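Local coordinates for uncharacterized protein (Bacteroides ovatus, PDB 4FS7) that is of unknown function but, as an extracellular leucine-rich repeat protein of the BspA type, probably binds other proteins, at residues S218-G223 against S240-G245; E174-G179 against K197-Y202; I235-S240 against I258-N263; F225-T230 against S247-C252. All blocks are in the same frame, centred on the assembly; numbering follows the deposited sequence.

All four contacts join neighbouring coils of one leucine-rich repeat solenoid. Contact 2 comes first and closes before the others open, whereas contacts 1, 4 and 3 interleave because all three join the same two successive coils. Contacts 1 and 2, with centres about 10 Å apart, lie in one parallel sheet, where strands 198-199 and 221-222 are neighbours. Contact 3, whose centre is also about 10 Å from that of contact 1, belongs to a second parallel sheet containing strands 234-237 and 257-260. Contact 4 joins the turns between these sheets, about 14 Å from the centres of contacts 1 and 2. Together they illustrate how neighbouring coils are stacked in an elongated solenoid.

Contact 1 of 4, residues S218-G223 against S240-G245; sequences SLYYLG and SFTELG
The Phe241 ring packs against the inner side of residues 218-223, its CZ atom 3.6 Å from Leu219 CD2 and its CE2 atom 3.6 Å from Leu222 CG. One face is occupied by a carbonyl: Leu219 O stands over the ring centre. With CG anti to its own carbonyl carbon (chi1 -79°), the ring of Phe241 reaches these leucines, and Phe215 meets it edge-to-face. An alanine in place of Phe241 would probably open a gap beside Leu219 and Leu222 and deprive Phe215 of its aromatic partner.

Leu222 continues the apolar side by running alongside Leu244, with CD1 3.9 Å from Leu244 CD2. Tyr220 has its CB 3.6 Å from Ser240 O and its CD1 3.5 Å from Thr242 OG1, and its O atom is gripped twice, by Thr242 N at 2.9 Å on a lone pair in the carbonyl plane and by Glu243 N at 3.1 Å, nearly along the C=O axis. The parallel ladder then runs from Leu222 N to Glu243 O and from Gly245 N to Leu222 O, the latter 2.8 Å long. On the other sheet face Glu243 CD lies at the edge of the Tyr221 ring. The chemistry thus differs by face: Phe241, Leu222 and Leu244 pack on one, a water joins Tyr221 OH to Glu243 OE2 on the other, and a second water bridges Leu219 O and Ser240 OG at the end, while main-chain bonds set the register.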
loop_
_atom_site.group_PDB
_atom_site.type_symbol
_atom_site.label_atom_id
_atom_site.label_comp_id
_atom_site.label_asym_id
_atom_site.label_seq_id
_atom_site.Cartn_x
_atom_site.Cartn_y
_atom_site.Cartn_z
ATOM N N SER A 218 14.826 5.271 -10.841
ATOM C CA SER A 218 15.522 4.513 -9.805
ATOM C C SER A 218 14.656 3.414 -9.113
ATOM O O SER A 218 15.192 2.565 -8.434
ATOM C CB SER A 218 16.049 5.459 -8.711
ATOM O OG SER A 218 14.976 6.307 -8.280
ATOM N N LEU A 219 13.339 3.507 -9.240
ATOM C CA LEU A 219 12.438 2.646 -8.522
ATOM C C LEU A 219 12.391 1.272 -9.164
ATOM O O LEU A 219 12.029 1.133 -10.327
ATOM C CB LEU A 219 11.054 3.281 -8.490
ATOM C CG LEU A 219 9.927 2.469 -7.869
ATOM C CD1 LEU A 219 10.147 2.166 -6.408
ATOM C CD2 LEU A 219 8.625 3.215 -8.063
ATOM N N TYR A 220 12.802 0.255 -8.402
ATOM C CA TYR A 220 12.922 -1.080 -9.006
ATOM C C TYR A 220 12.047 -2.142 -8.388
ATOM O O TYR A 220 11.966 -3.242 -8.925
ATOM C CB TYR A 220 14.386 -1.529 -9.047
ATOM C CG TYR A 220 15.009 -1.752 -7.718
ATOM C CD1 TYR A 220 14.763 -2.899 -6.999
ATOM C CD2 TYR A 220 15.859 -0.787 -7.161
ATOM C CE1 TYR A 220 15.368 -3.099 -5.748
ATOM C CE2 TYR A 220 16.445 -0.971 -5.920
ATOM C CZ TYR A 220 16.180 -2.130 -5.217
ATOM O OH TYR A 220 16.760 -2.371 -3.994
ATOM N N TYR A 221 11.393 -1.830 -7.262
ATOM C CA TYR A 221 10.631 -2.807 -6.502
ATOM C C TYR A 221 9.325 -2.284 -6.014
ATOM O O TYR A 221 9.278 -1.234 -5.382
ATOM C CB TYR A 221 11.474 -3.299 -5.310
ATOM C CG TYR A 221 10.788 -4.335 -4.434
ATOM C CD1 TYR A 221 9.932 -3.981 -3.390
ATOM C CD2 TYR A 221 10.951 -5.666 -4.689
ATOM C CE1 TYR A 221 9.320 -4.937 -2.606
ATOM C CE2 TYR A 221 10.300 -6.634 -3.934
ATOM C CZ TYR A 221 9.473 -6.263 -2.895
ATOM O OH TYR A 221 8.833 -7.230 -2.113
ATOM N N LEU A 222 8.264 -3.046 -6.242
ATOM C CA LEU A 222 6.934 -2.806 -5.615
ATOM C C LEU A 222 6.525 -4.046 -4.849
ATOM O O LEU A 222 6.452 -5.128 -5.410
ATOM C CB LEU A 222 5.782 -2.537 -6.609
ATOM C CG LEU A 222 5.934 -1.406 -7.597
ATOM C CD1 LEU A 222 4.735 -1.304 -8.558
ATOM C CD2 LEU A 222 6.186 -0.077 -6.949
ATOM N N GLY A 223 6.226 -3.882 -3.559
ATOM C CA GLY A 223 5.906 -4.979 -2.675
ATOM C C GLY A 223 4.473 -5.495 -2.809
ATOM O O GLY A 223 3.633 -4.994 -3.587
ATOM N N SER A 240 12.864 -0.415 -15.984
ATOM C CA SER A 240 13.629 -0.149 -14.769
ATOM C C SER A 240 13.174 -0.966 -13.554
ATOM O O SER A 240 13.941 -1.134 -12.596
ATOM C CB SER A 240 13.588 1.359 -14.443
ATOM O OG SER A 240 12.294 1.878 -14.641
ATOM N N PHE A 241 11.971 -1.535 -13.594
ATOM C CA PHE A 241 11.559 -2.441 -12.526
ATOM C C PHE A 241 12.265 -3.764 -12.679
ATOM O O PHE A 241 12.363 -4.286 -13.788
ATOM C CB PHE A 241 10.042 -2.629 -12.482
ATOM C CG PHE A 241 9.338 -1.489 -11.828
ATOM C CD1 PHE A 241 8.998 -0.380 -12.535
ATOM C CD2 PHE A 241 9.156 -1.485 -10.454
ATOM C CE1 PHE A 241 8.392 0.699 -11.906
ATOM C CE2 PHE A 241 8.554 -0.410 -9.846
ATOM C CZ PHE A 241 8.157 0.660 -10.600
ATOM N N THR A 242 12.727 -4.308 -11.551
ATOM C CA THR A 242 13.289 -5.643 -11.520
ATOM C C THR A 242 12.461 -6.665 -10.738
ATOM O O THR A 242 12.588 -7.867 -11.015
ATOM C CB THR A 242 14.708 -5.620 -11.044
ATOM O OG1 THR A 242 14.730 -5.103 -9.719
ATOM C CG2 THR A 242 15.609 -4.776 -11.997
ATOM N N GLU A 243 11.621 -6.227 -9.800
ATOM C CA GLU A 243 10.741 -7.138 -9.114
ATOM C C GLU A 243 9.438 -6.481 -8.698
ATOM O O GLU A 243 9.435 -5.394 -8.133
ATOM C CB GLU A 243 11.405 -7.741 -7.883
ATOM C CG GLU A 243 10.520 -8.776 -7.208
ATOM C CD GLU A 243 11.135 -9.518 -6.038
ATOM O OE1 GLU A 243 12.283 -9.230 -5.655
ATOM O OE2 GLU A 243 10.450 -10.398 -5.480
ATOM N N LEU A 244 8.353 -7.200 -8.986
ATOM C CA LEU A 244 7.023 -6.937 -8.451
ATOM C C LEU A 244 6.674 -8.101 -7.540
ATOM O O LEU A 244 6.930 -9.253 -7.901
ATOM C CB LEU A 244 5.960 -6.835 -9.563
ATOM C CG LEU A 244 6.251 -5.847 -10.681
ATOM C CD1 LEU A 244 5.171 -5.906 -11.724
ATOM C CD2 LEU A 244 6.425 -4.435 -10.149
ATOM N N GLY A 245 6.134 -7.784 -6.363
ATOM C CA GLY A 245 5.639 -8.759 -5.417
ATOM C C GLY A 245 4.352 -9.434 -5.859
ATOM O O GLY A 245 4.041 -9.478 -7.041
HETATM O O HOH W 1 11.200 2.660 -12.374
HETATM O O HOH W 2 8.990 -9.762 -3.094
#

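Contact 2 of 4, residues E174-G179 against K197-Y202; sequences ETLHNG and KIIRDY
Glu174 O receives two backbone donors from the next coil, Lys197 N at 2.8 Å and Ile198 N at 3.1 Å. Leu176 N donates to Ile198 O and Arg200 N donates to Leu176 O, both 3.0 Å, so the peptide groups of Leu176 engage the neighbouring strand as both donor and acceptor. These bonds make strands 175-176 and 198-199 a short parallel beta ladder of a leucine-rich repeat solenoid, the two segments running only 2° apart end to end. Beyond the strands the pairing continues with Gly179 N, which reaches Asp201 O at 2.9 Å.

The Arg200 side chain is engaged on several sides. The straight arginine chain passes alongside His177 and brings NH1 over the centre of the imidazole, the two planes being 38° apart. Thr175 CG2 lies over one guanidinium face, 3.6 Å from Arg200 NE. NH1 also donates to a water at the guanidinium edge, 2.9 Å away, and that same water accepts from Asn178 N. A second water hydrogen-bonds to Thr175 OG1 and weakly accepts from Arg200 NH2. The carboxylate of Asp201 has its partner in the following coil, where OD1 accepts from Asp224 N.

Strand 198-199 lies between strands 175-176 and 221-222 in a parallel sheet. Ile199 bonds onward through its backbone to Tyr221 and Gly223, while Ile198 packs on Tyr221 and Ile199 on Leu222. In the other direction the solenoid goes on through a backbone bond between Asn178 and Glu156.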
loop_
_atom_site.group_PDB
_atom_site.type_symbol
_atom_site.label_atom_id
_atom_site.label_comp_id
_atom_site.label_asym_id
_atom_site.label_seq_id
_atom_site.Cartn_x
_atom_site.Cartn_y
_atom_site.Cartn_z
ATOM N N GLU A 174 14.645 6.767 0.135
ATOM C CA GLU A 174 14.809 5.710 -0.862
ATOM C C GLU A 174 13.878 4.520 -0.680
ATOM O O GLU A 174 13.745 3.744 -1.607
ATOM C CB GLU A 174 16.245 5.285 -0.952
ATOM C CG GLU A 174 17.138 6.424 -1.505
ATOM C CD GLU A 174 18.568 6.061 -1.849
ATOM O OE1 GLU A 174 18.999 4.920 -1.641
ATOM O OE2 GLU A 174 19.289 7.002 -2.307
ATOM N N THR A 175 13.286 4.372 0.493
ATOM C CA THR A 175 12.379 3.263 0.776
ATOM C C THR A 175 11.112 3.786 1.465
ATOM O O THR A 175 11.206 4.554 2.427
ATOM C CB THR A 175 13.029 2.240 1.726
ATOM O OG1 THR A 175 14.261 1.773 1.171
ATOM C CG2 THR A 175 12.107 1.084 2.037
ATOM N N LEU A 176 9.945 3.414 0.953
ATOM C CA LEU A 176 8.670 3.672 1.612
ATOM C C LEU A 176 8.247 2.421 2.369
ATOM O O LEU A 176 8.143 1.337 1.786
ATOM C CB LEU A 176 7.555 4.141 0.661
ATOM C CG LEU A 176 7.835 5.371 -0.195
ATOM C CD1 LEU A 176 6.615 5.822 -0.969
ATOM C CD2 LEU A 176 8.455 6.482 0.647
ATOM N N HIS A 177 8.058 2.568 3.669
ATOM C CA HIS A 177 7.775 1.449 4.551
ATOM C C HIS A 177 6.388 0.854 4.379
ATOM O O HIS A 177 5.485 1.460 3.799
ATOM C CB HIS A 177 8.030 1.857 6.013
ATOM C CG HIS A 177 9.484 1.882 6.373
ATOM N ND1 HIS A 177 9.930 1.555 7.635
ATOM C CD2 HIS A 177 10.583 2.265 5.669
ATOM C CE1 HIS A 177 11.253 1.696 7.678
ATOM N NE2 HIS A 177 11.677 2.128 6.501
ATOM N N ASN A 178 6.259 -0.348 4.905
ATOM C CA ASN A 178 5.022 -1.106 4.777
ATOM C C ASN A 178 3.791 -0.282 5.230
ATOM O O ASN A 178 3.779 0.329 6.297
ATOM C CB ASN A 178 5.213 -2.417 5.566
ATOM C CG ASN A 178 3.979 -3.287 5.622
ATOM O OD1 ASN A 178 2.884 -2.817 5.868
ATOM N ND2 ASN A 178 4.158 -4.564 5.373
ATOM N N GLY A 179 2.768 -0.244 4.376
ATOM C CA GLY A 179 1.495 0.330 4.748
ATOM C C GLY A 179 1.527 1.811 5.039
ATOM O O GLY A 179 0.554 2.316 5.599
ATOM N N LYS A 197 13.853 3.949 -4.416
ATOM C CA LYS A 197 14.289 2.601 -4.835
ATOM C C LYS A 197 13.232 1.527 -4.637
ATOM O O LYS A 197 13.039 0.652 -5.474
ATOM C CB LYS A 197 15.517 2.171 -4.036
ATOM C CG LYS A 197 16.748 3.128 -4.163
ATOM C CD LYS A 197 17.372 3.116 -5.589
ATOM C CE LYS A 197 18.410 4.197 -5.828
ATOM N NZ LYS A 197 19.677 3.927 -5.102
ATOM N N ILE A 198 12.546 1.609 -3.497
ATOM C CA ILE A 198 11.665 0.528 -3.005
ATOM C C ILE A 198 10.371 1.072 -2.441
ATOM O O ILE A 198 10.415 1.996 -1.622
ATOM C CB ILE A 198 12.431 -0.269 -1.878
ATOM C CG1 ILE A 198 13.665 -0.961 -2.436
ATOM C CG2 ILE A 198 11.481 -1.235 -1.147
ATOM C CD1 ILE A 198 14.607 -1.482 -1.350
ATOM N N ILE A 199 9.251 0.479 -2.836
ATOM C CA ILE A 199 7.947 0.685 -2.188
ATOM C C ILE A 199 7.586 -0.658 -1.575
ATOM O O ILE A 199 7.431 -1.658 -2.295
ATOM C CB ILE A 199 6.864 1.173 -3.171
ATOM C CG1 ILE A 199 7.223 2.560 -3.700
ATOM C CG2 ILE A 199 5.494 1.128 -2.526
ATOM C CD1 ILE A 199 6.332 3.072 -4.836
ATOM N N ARG A 200 7.463 -0.697 -0.252
ATOM C CA ARG A 200 7.190 -1.930 0.465
ATOM C C ARG A 200 5.723 -2.319 0.445
ATOM O O ARG A 200 4.864 -1.609 -0.075
ATOM C CB ARG A 200 7.748 -1.834 1.891
ATOM C CG ARG A 200 9.272 -1.815 1.922
ATOM C CD ARG A 200 9.801 -2.017 3.333
ATOM N NE ARG A 200 11.259 -2.097 3.399
ATOM C CZ ARG A 200 11.988 -1.804 4.493
ATOM N NH1 ARG A 200 11.383 -1.362 5.599
ATOM N NH2 ARG A 200 13.328 -1.894 4.465
ATOM N N ASP A 201 5.444 -3.468 1.047
ATOM C CA ASP A 201 4.109 -4.070 0.993
ATOM C C ASP A 201 3.036 -3.128 1.473
ATOM O O ASP A 201 3.239 -2.413 2.462
ATOM C CB ASP A 201 4.046 -5.344 1.865
ATOM C CG ASP A 201 5.023 -6.441 1.511
ATOM O OD1 ASP A 201 5.643 -6.427 0.472
ATOM O OD2 ASP A 201 5.139 -7.395 2.326
ATOM N N TYR A 202 1.850 -3.133 0.852
ATOM C CA TYR A 202 0.677 -2.415 1.278
ATOM C C TYR A 202 0.843 -0.906 1.290
ATOM O O TYR A 202 -0.059 -0.249 1.784
ATOM C CB TYR A 202 0.235 -2.895 2.673
ATOM C CG TYR A 202 -0.166 -4.341 2.696
ATOM C CD1 TYR A 202 -1.418 -4.761 2.261
ATOM C CD2 TYR A 202 0.708 -5.274 3.138
ATOM C CE1 TYR A 202 -1.768 -6.121 2.296
ATOM C CE2 TYR A 202 0.380 -6.651 3.152
ATOM C CZ TYR A 202 -0.853 -7.049 2.707
ATOM O OH TYR A 202 -1.180 -8.389 2.739
HETATM O O HOH W 3 15.067 -0.656 2.280
HETATM O O HOH W 4 8.575 -1.586 6.298
#

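Contact 3 of 4, residues I235-S240 against I258-N263; sequences IIIPDS and ISIQNN
Ser259 holds strand 258-260 to strand 235-237 through both of its backbone polar atoms, a parallel rung of the leucine-rich repeat solenoid. Its N donates to Ile235 O at 2.9 Å, and its O accepts from Ile237 N at 2.9 Å with an N-H...O angle of 168°. The axes of the two short strands are 4° apart at a closest approach of 4.8 Å. On the buried face Ile237 and Ile260 lie alongside each other, and their CG1 atoms meet at 3.8 Å. On the opposite face Ile236 CG1 touches only the CB atom of Ser259.

Past Ile237 the backbones no longer bond directly and water takes over. One water donates to Ile237 O and accepts from Asn262 N. A second donates to Ile237 O at 2.7 Å and accepts from Gln261 N, with a further weak bond to Ser259 O.

In the next shell, Ile258 and Ile260 bond through their backbones to Ile282 of strand 280-283, which fixes strand 258-260 from its other edge. Ile235 packs on Leu255, Ile258 on Phe272 and Ile260 on Leu265. Asn262 CG stands opposite its backbone N (chi1 -167°), which carries the amide to Asp239, and its OD1 accepts from Lys264 N. Its ND2 then donates to Asp239 OD1 at 3.0 Å, with the acceptor in the amide plane but the donor above the carboxylate plane.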
loop_
_atom_site.group_PDB
_atom_site.type_symbol
_atom_site.label_atom_id
_atom_site.label_comp_id
_atom_site.label_asym_id
_atom_site.label_seq_id
_atom_site.Cartn_x
_atom_site.Cartn_y
_atom_site.Cartn_z
ATOM N N ILE A 235 -1.542 1.435 -16.485
ATOM C CA ILE A 235 -0.254 1.182 -15.914
ATOM C C ILE A 235 0.702 0.697 -16.992
ATOM O O ILE A 235 0.411 -0.226 -17.768
ATOM C CB ILE A 235 -0.377 0.115 -14.767
ATOM C CG1 ILE A 235 -0.987 0.754 -13.541
ATOM C CG2 ILE A 235 0.991 -0.510 -14.419
ATOM C CD1 ILE A 235 -0.061 1.781 -12.809
ATOM N N ILE A 236 1.871 1.286 -17.014
ATOM C CA ILE A 236 3.021 0.786 -17.743
ATOM C C ILE A 236 4.103 0.526 -16.739
ATOM O O ILE A 236 4.527 1.447 -16.003
ATOM C CB ILE A 236 3.503 1.781 -18.831
ATOM C CG1 ILE A 236 2.403 2.021 -19.869
ATOM C CG2 ILE A 236 4.784 1.283 -19.456
ATOM C CD1 ILE A 236 2.798 2.993 -20.942
ATOM N N ILE A 237 4.556 -0.711 -16.664
ATOM C CA ILE A 237 5.703 -1.050 -15.857
ATOM C C ILE A 237 6.942 -0.901 -16.706
ATOM O O ILE A 237 7.127 -1.649 -17.656
ATOM C CB ILE A 237 5.591 -2.496 -15.257
ATOM C CG1 ILE A 237 4.353 -2.632 -14.328
ATOM C CG2 ILE A 237 6.870 -2.883 -14.496
ATOM C CD1 ILE A 237 4.338 -1.734 -13.083
ATOM N N PRO A 238 7.779 0.096 -16.417
ATOM C CA PRO A 238 8.947 0.332 -17.270
ATOM C C PRO A 238 10.028 -0.699 -17.020
ATOM O O PRO A 238 10.025 -1.467 -16.035
ATOM C CB PRO A 238 9.394 1.742 -16.857
ATOM C CG PRO A 238 9.066 1.791 -15.395
ATOM C CD PRO A 238 7.704 1.091 -15.336
ATOM N N ASP A 239 10.972 -0.731 -17.950
ATOM C CA ASP A 239 12.059 -1.693 -17.909
ATOM C C ASP A 239 12.943 -1.551 -16.666
ATOM O O ASP A 239 13.736 -2.460 -16.345
ATOM C CB ASP A 239 12.926 -1.604 -19.178
ATOM C CG ASP A 239 12.194 -2.028 -20.452
ATOM O OD1 ASP A 239 11.279 -2.906 -20.367
ATOM O OD2 ASP A 239 12.573 -1.489 -21.554
ATOM N N SER A 240 12.864 -0.415 -15.984
ATOM C CA SER A 240 13.629 -0.149 -14.769
ATOM C C SER A 240 13.174 -0.966 -13.554
ATOM O O SER A 240 13.941 -1.134 -12.596
ATOM C CB SER A 240 13.588 1.359 -14.443
ATOM O OG SER A 240 12.294 1.878 -14.641
ATOM N N ILE A 258 -2.937 -2.485 -18.848
ATOM C CA ILE A 258 -1.624 -2.758 -18.321
ATOM C C ILE A 258 -0.651 -3.176 -19.402
ATOM O O ILE A 258 -1.021 -3.879 -20.352
ATOM C CB ILE A 258 -1.633 -3.793 -17.127
ATOM C CG1 ILE A 258 -1.884 -5.251 -17.543
ATOM C CG2 ILE A 258 -2.617 -3.327 -16.064
ATOM C CD1 ILE A 258 -0.595 -6.040 -17.849
ATOM N N SER A 259 0.593 -2.771 -19.220
ATOM C CA SER A 259 1.674 -3.137 -20.087
ATOM C C SER A 259 2.879 -3.491 -19.263
ATOM O O SER A 259 3.383 -2.639 -18.497
ATOM C CB SER A 259 1.976 -1.965 -21.006
ATOM O OG SER A 259 3.148 -2.250 -21.761
ATOM N N ILE A 260 3.310 -4.731 -19.361
ATOM C CA ILE A 260 4.455 -5.235 -18.650
ATOM C C ILE A 260 5.217 -6.008 -19.664
ATOM O O ILE A 260 4.971 -7.190 -19.852
ATOM C CB ILE A 260 4.064 -6.169 -17.465
ATOM C CG1 ILE A 260 3.144 -5.488 -16.500
ATOM C CG2 ILE A 260 5.303 -6.606 -16.747
ATOM C CD1 ILE A 260 2.873 -6.393 -15.239
ATOM N N GLN A 261 6.158 -5.357 -20.342
ATOM C CA GLN A 261 6.740 -5.947 -21.521
ATOM C C GLN A 261 8.072 -6.603 -21.283
ATOM O O GLN A 261 8.523 -7.410 -22.098
ATOM C CB GLN A 261 6.830 -4.967 -22.665
ATOM C CG GLN A 261 5.482 -4.505 -23.112
ATOM C CD GLN A 261 5.474 -3.753 -24.420
ATOM O OE1 GLN A 261 5.706 -4.337 -25.464
ATOM N NE2 GLN A 261 5.154 -2.464 -24.383
ATOM N N ASN A 262 8.722 -6.249 -20.187
ATOM C CA ASN A 262 10.055 -6.663 -19.937
ATOM C C ASN A 262 10.156 -8.176 -19.766
ATOM O O ASN A 262 9.467 -8.798 -18.931
ATOM C CB ASN A 262 10.594 -5.936 -18.705
ATOM C CG ASN A 262 12.065 -6.082 -18.572
ATOM O OD1 ASN A 262 12.532 -7.063 -18.064
ATOM N ND2 ASN A 262 12.827 -5.125 -19.136
ATOM N N ASN A 263 11.030 -8.777 -20.542
ATOM C CA ASN A 263 11.163 -10.223 -20.559
ATOM C C ASN A 263 11.783 -10.789 -19.269
ATOM O O ASN A 263 11.497 -11.954 -18.934
ATOM C CB ASN A 263 11.957 -10.687 -21.808
ATOM C CG ASN A 263 13.386 -10.134 -21.869
ATOM O OD1 ASN A 263 13.659 -8.955 -21.581
ATOM N ND2 ASN A 263 14.303 -10.995 -22.299
HETATM O O HOH W 5 7.901 -4.415 -17.765
HETATM O O HOH W 6 6.271 -2.418 -20.145
#

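Contact 4 of 4, residues F225-T230 against S247-C252; sequences FALSKT and SVFYGC
Phe225 lies over Ser247, whose CB projects onto the ring centre in a CH-pi contact, 3.5 Å from the centroid and 12° off the normal. The close packing continues inward, where Leu227 CD1 meets Phe249 CE1 at 3.5 Å. Leu227 N donates to Val248 O at 2.9 Å, a main-chain bond joining two successive type I turns. Tyr250 O is gripped from opposite faces of its carbonyl plane by Ser228 OG at 2.8 Å and Lys229 N at 3.0 Å. The Ser228 hydroxyl is anti to the backbone N (chi1 173°), which brings it to that oxygen and to the edge of the tyrosine ring. Cys252 completes the buried part: its SG accepts from Thr230 N at 3.6 Å, while Thr230 OG1 donates to Leu227 O within its own segment.

Phe225 spans both parts, for on the more open side its ring pairs obliquely with that of Tyr250, the planes at 49°. There the Lys229 side chain relies on a hydrogen bond more than on hydrocarbon packing: it bends at chi2 and sets NZ on a lone pair of Gly251 O, 2.8 Å away.

On its other side the Phe225 ring meets Tyr202 nearly parallel, while Tyr250 meets Tyr273. A serine instead of Phe225 would probably leave Ser247 CB and the Tyr202 ring without their aromatic partner and make this outer edge more mobile. Hydrocarbon thus seals the inner turns, while backbone carbonyls, satisfied by hydroxyl, amide and ammonium donors, fasten each turn to the next.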
loop_
_atom_site.group_PDB
_atom_site.type_symbol
_atom_site.label_atom_id
_atom_site.label_comp_id
_atom_site.label_asym_id
_atom_site.label_seq_id
_atom_site.Cartn_x
_atom_site.Cartn_y
_atom_site.Cartn_z
ATOM N N PHE A 225 0.730 -6.221 -2.596
ATOM C CA PHE A 225 -0.421 -5.371 -2.427
ATOM C C PHE A 225 -0.091 -3.866 -2.423
ATOM O O PHE A 225 -0.886 -3.057 -1.992
ATOM C CB PHE A 225 -1.222 -5.708 -1.142
ATOM C CG PHE A 225 -1.892 -7.045 -1.166
ATOM C CD1 PHE A 225 -3.201 -7.174 -1.657
ATOM C CD2 PHE A 225 -1.277 -8.154 -0.653
ATOM C CE1 PHE A 225 -3.837 -8.398 -1.657
ATOM C CE2 PHE A 225 -1.939 -9.390 -0.670
ATOM C CZ PHE A 225 -3.195 -9.483 -1.150
ATOM N N ALA A 226 1.065 -3.456 -2.974
ATOM C CA ALA A 226 1.487 -2.056 -2.807
ATOM C C ALA A 226 0.574 -1.041 -3.414
ATOM O O ALA A 226 0.474 0.087 -2.899
ATOM C CB ALA A 226 2.925 -1.840 -3.281
ATOM N N LEU A 227 -0.076 -1.421 -4.518
ATOM C CA LEU A 227 -0.997 -0.536 -5.223
ATOM C C LEU A 227 -2.376 -1.186 -5.295
ATOM O O LEU A 227 -3.147 -0.886 -6.198
ATOM C CB LEU A 227 -0.443 -0.157 -6.603
ATOM C CG LEU A 227 0.786 0.749 -6.582
ATOM C CD1 LEU A 227 1.408 0.850 -7.983
ATOM C CD2 LEU A 227 0.334 2.120 -6.089
ATOM N N SER A 228 -2.716 -2.026 -4.339
ATOM C CA SER A 228 -4.018 -2.691 -4.344
ATOM C C SER A 228 -5.124 -1.723 -4.028
ATOM O O SER A 228 -4.993 -0.841 -3.162
ATOM C CB SER A 228 -3.985 -3.811 -3.325
ATOM O OG SER A 228 -5.254 -4.390 -3.150
ATOM N N LYS A 229 -6.257 -1.873 -4.694
ATOM C CA LYS A 229 -7.418 -1.015 -4.459
ATOM C C LYS A 229 -7.047 0.456 -4.559
ATOM O O LYS A 229 -7.398 1.269 -3.695
ATOM C CB LYS A 229 -8.064 -1.324 -3.115
ATOM C CG LYS A 229 -8.786 -2.646 -3.118
ATOM C CD LYS A 229 -10.124 -2.576 -3.865
ATOM C CE LYS A 229 -10.730 -3.910 -3.809
ATOM N NZ LYS A 229 -11.650 -4.168 -4.903
ATOM N N THR A 230 -6.275 0.786 -5.586
ATOM C CA THR A 230 -6.001 2.155 -5.939
ATOM C C THR A 230 -6.821 2.588 -7.145
ATOM O O THR A 230 -7.570 1.789 -7.720
ATOM C CB THR A 230 -4.500 2.398 -6.148
ATOM O OG1 THR A 230 -4.044 1.623 -7.268
ATOM C CG2 THR A 230 -3.685 2.141 -4.855
ATOM N N SER A 247 0.165 -9.763 -5.898
ATOM C CA SER A 247 -1.082 -9.064 -5.655
ATOM C C SER A 247 -0.913 -7.530 -5.675
ATOM O O SER A 247 -1.679 -6.823 -5.046
ATOM C CB SER A 247 -1.717 -9.504 -4.325
ATOM O OG SER A 247 -1.833 -10.930 -4.276
ATOM N N VAL A 248 0.035 -7.022 -6.464
ATOM C CA VAL A 248 0.394 -5.638 -6.381
ATOM C C VAL A 248 -0.768 -4.725 -6.722
ATOM O O VAL A 248 -0.878 -3.664 -6.133
ATOM C CB VAL A 248 1.644 -5.300 -7.221
ATOM C CG1 VAL A 248 1.951 -3.803 -7.212
ATOM C CG2 VAL A 248 2.863 -6.091 -6.766
ATOM N N PHE A 249 -1.588 -5.128 -7.704
ATOM C CA PHE A 249 -2.694 -4.362 -8.135
ATOM C C PHE A 249 -4.032 -5.039 -7.799
ATOM O O PHE A 249 -5.072 -4.815 -8.440
ATOM C CB PHE A 249 -2.623 -4.091 -9.649
ATOM C CG PHE A 249 -1.430 -3.276 -10.025
ATOM C CD1 PHE A 249 -1.461 -1.875 -9.956
ATOM C CD2 PHE A 249 -0.242 -3.885 -10.387
ATOM C CE1 PHE A 249 -0.348 -1.117 -10.268
ATOM C CE2 PHE A 249 0.850 -3.147 -10.705
ATOM C CZ PHE A 249 0.821 -1.754 -10.631
ATOM N N TYR A 250 -4.040 -5.825 -6.740
ATOM C CA TYR A 250 -5.231 -6.595 -6.398
ATOM C C TYR A 250 -6.466 -5.741 -6.310
ATOM O O TYR A 250 -6.507 -4.754 -5.583
ATOM C CB TYR A 250 -5.013 -7.295 -5.040
ATOM C CG TYR A 250 -6.135 -8.209 -4.670
ATOM C CD1 TYR A 250 -7.290 -7.710 -4.093
ATOM C CD2 TYR A 250 -6.090 -9.554 -4.952
ATOM C CE1 TYR A 250 -8.388 -8.523 -3.836
ATOM C CE2 TYR A 250 -7.174 -10.380 -4.657
ATOM C CZ TYR A 250 -8.311 -9.857 -4.126
ATOM O OH TYR A 250 -9.373 -10.739 -3.910
ATOM N N GLY A 251 -7.525 -6.120 -7.033
ATOM C CA GLY A 251 -8.801 -5.512 -6.875
ATOM C C GLY A 251 -8.968 -4.093 -7.367
ATOM O O GLY A 251 -9.933 -3.432 -7.000
ATOM N N CYS A 252 -8.006 -3.582 -8.144
ATOM C CA CYS A 252 -8.126 -2.221 -8.690
ATOM C C CYS A 252 -9.299 -2.200 -9.653
ATOM O O CYS A 252 -9.287 -2.907 -10.614
ATOM C CB CYS A 252 -6.865 -1.780 -9.401
ATOM S SG CYS A 252 -5.489 -1.452 -8.289
#